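Local coordinates for 3-oxo-tetronate kinase (Haemophilus influenzae, PDB 1YZY), which catalyses the ATP-dependent phosphorylation of 3-oxo-tetronate to 3-oxo-tetronate 4-phosphate, as a member of the four-carbon acid sugar kinase family, at residues F350-G355 / L392-G397. Residues are numbered along the deposited sequence; the frame is centred on the assembly and turned at random.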
loop_
_atom_site.group_PDB
_atom_site.type_symbol
_atom_site.label_atom_id
_atom_site.label_comp_id
_atom_site.label_asym_id
_atom_site.label_seq_id
_atom_site.Cartn_x
_atom_site.Cartn_y
_atom_site.Cartn_z
ATOM N N PHE A 350 -17.387 -7.378 -0.228
ATOM C CA PHE A 350 -16.590 -8.564 -0.540
ATOM C C PHE A 350 -15.382 -8.670 0.387
ATOM O O PHE A 350 -14.583 -7.743 0.489
ATOM C CB PHE A 350 -16.097 -8.521 -1.987
ATOM C CG PHE A 350 -17.195 -8.531 -3.007
ATOM C CD1 PHE A 350 -17.517 -9.704 -3.684
ATOM C CD2 PHE A 350 -17.903 -7.372 -3.297
ATOM C CE1 PHE A 350 -18.536 -9.723 -4.639
ATOM C CE2 PHE A 350 -18.920 -7.376 -4.243
ATOM C CZ PHE A 350 -19.238 -8.556 -4.918
ATOM N N ILE A 351 -15.251 -9.805 1.058
ATOM C CA ILE A 351 -14.135 -10.043 1.964
ATOM C C ILE A 351 -13.315 -11.197 1.392
ATOM O O ILE A 351 -13.729 -12.350 1.451
ATOM C CB ILE A 351 -14.645 -10.404 3.382
ATOM C CG1 ILE A 351 -15.554 -9.289 3.909
ATOM C CG2 ILE A 351 -13.475 -10.626 4.336
ATOM C CD1 ILE A 351 -16.205 -9.612 5.218
ATOM N N THR A 352 -12.174 -10.878 0.799
ATOM C CA THR A 352 -11.318 -11.900 0.208
ATOM C C THR A 352 -10.103 -12.263 1.064
ATOM O O THR A 352 -9.680 -11.495 1.937
ATOM C CB THR A 352 -10.845 -11.472 -1.198
ATOM O OG1 THR A 352 -10.176 -10.207 -1.117
ATOM C CG2 THR A 352 -12.043 -11.328 -2.143
ATOM N N ALA A 353 -9.580 -13.464 0.841
ATOM C CA ALA A 353 -8.410 -13.944 1.564
ATOM C C ALA A 353 -7.428 -14.548 0.566
ATOM O O ALA A 353 -7.787 -15.435 -0.209
ATOM C CB ALA A 353 -8.813 -14.975 2.595
ATOM N N GLY A 354 -6.184 -14.086 0.617
ATOM C CA GLY A 354 -5.171 -14.569 -0.301
ATOM C C GLY A 354 -4.798 -13.507 -1.321
ATOM O O GLY A 354 -5.654 -12.763 -1.805
ATOM N N GLY A 355 -3.514 -13.457 -1.666
ATOM C CA GLY A 355 -3.033 -12.475 -2.622
ATOM C C GLY A 355 -3.630 -12.606 -4.009
ATOM O O GLY A 355 -4.057 -11.615 -4.599
ATOM N N LEU A 392 -14.765 -3.625 -0.132
ATOM C CA LEU A 392 -13.929 -4.826 -0.151
ATOM C C LEU A 392 -12.871 -4.836 0.960
ATOM O O LEU A 392 -12.344 -3.794 1.343
ATOM C CB LEU A 392 -13.218 -4.968 -1.502
ATOM C CG LEU A 392 -13.974 -4.686 -2.803
ATOM C CD1 LEU A 392 -14.061 -3.172 -3.057
ATOM C CD2 LEU A 392 -13.251 -5.370 -3.949
ATOM N N ALA A 393 -12.593 -6.023 1.486
ATOM C CA ALA A 393 -11.584 -6.221 2.517
ATOM C C ALA A 393 -10.686 -7.302 1.937
ATOM O O ALA A 393 -11.069 -8.472 1.872
ATOM C CB ALA A 393 -12.218 -6.701 3.819
ATOM N N LEU A 394 -9.511 -6.888 1.472
ATOM C CA LEU A 394 -8.552 -7.796 0.858
ATOM C C LEU A 394 -7.493 -8.230 1.867
ATOM O O LEU A 394 -6.635 -7.434 2.262
ATOM C CB LEU A 394 -7.903 -7.096 -0.339
ATOM C CG LEU A 394 -8.880 -6.295 -1.213
ATOM C CD1 LEU A 394 -8.120 -5.511 -2.270
ATOM C CD2 LEU A 394 -9.922 -7.213 -1.858
ATOM N N LYS A 395 -7.563 -9.485 2.300
ATOM C CA LYS A 395 -6.619 -10.004 3.279
ATOM C C LYS A 395 -5.559 -10.945 2.711
ATOM O O LYS A 395 -5.857 -12.099 2.412
ATOM C CB LYS A 395 -7.370 -10.731 4.403
ATOM C CG LYS A 395 -6.474 -11.172 5.568
ATOM C CD LYS A 395 -6.941 -12.480 6.189
ATOM C CE LYS A 395 -6.584 -13.686 5.323
ATOM N NZ LYS A 395 -5.331 -14.361 5.756
ATOM N N SER A 396 -4.317 -10.473 2.609
ATOM C CA SER A 396 -3.236 -11.330 2.125
ATOM C C SER A 396 -3.130 -12.446 3.193
ATOM O O SER A 396 -3.669 -12.341 4.298
ATOM C CB SER A 396 -1.939 -10.542 1.913
ATOM O OG SER A 396 -1.604 -10.466 0.530
ATOM N N GLY A 397 -2.507 -13.544 2.781
ATOM C CA GLY A 397 -2.464 -14.741 3.623
ATOM C C GLY A 397 -1.905 -14.615 5.034
ATOM O O GLY A 397 -2.290 -15.382 5.914
HETATM O O HOH W 1 -0.923 -13.732 -0.096
#
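Phe-350 to Ala-353 and Leu-392 to Lys-395 run as parallel strands, their axes 4.6 Å apart at closest approach and their N-to-C directions 7° apart, stitched by four backbone hydrogen bonds that end with Gly-354 N to Lys-395 O at 2.7 Å. On one face Thr-352 and Leu-394 extend together from the sheet, and a chi1 of 56° sets OG1 of Thr-352 3.1 Å from CD2 of Leu-394. That hydroxyl hydrogen-bonds with Ser-358 of helix 355-365, which packs over this face. On the other face, CG2 of Ile-351 meets CB of Ala-393 at 4.2 Å, and the bent chain of Lys-395 brings CE to 3.8 Å from CB of Ala-353. Alpha/beta nucleotide-binding domains commonly form their site at the C-terminal ends of parallel strands; here Gly-354, the N-cap of the next helix, Gly-355 and Gly-397 probably line the ATP site, as in related kinases. At phi 109° the backbone of Gly-354 would press any CB onto the carbonyl O of Ala-353, hence the glycine. NZ of Lys-395 folds back onto Ser-396 O at 3.0 Å and also bonds Gln-262 and Thr-259. One water bridges Gly-397 N, at 3.3 Å, and, weakly, Gly-355 N.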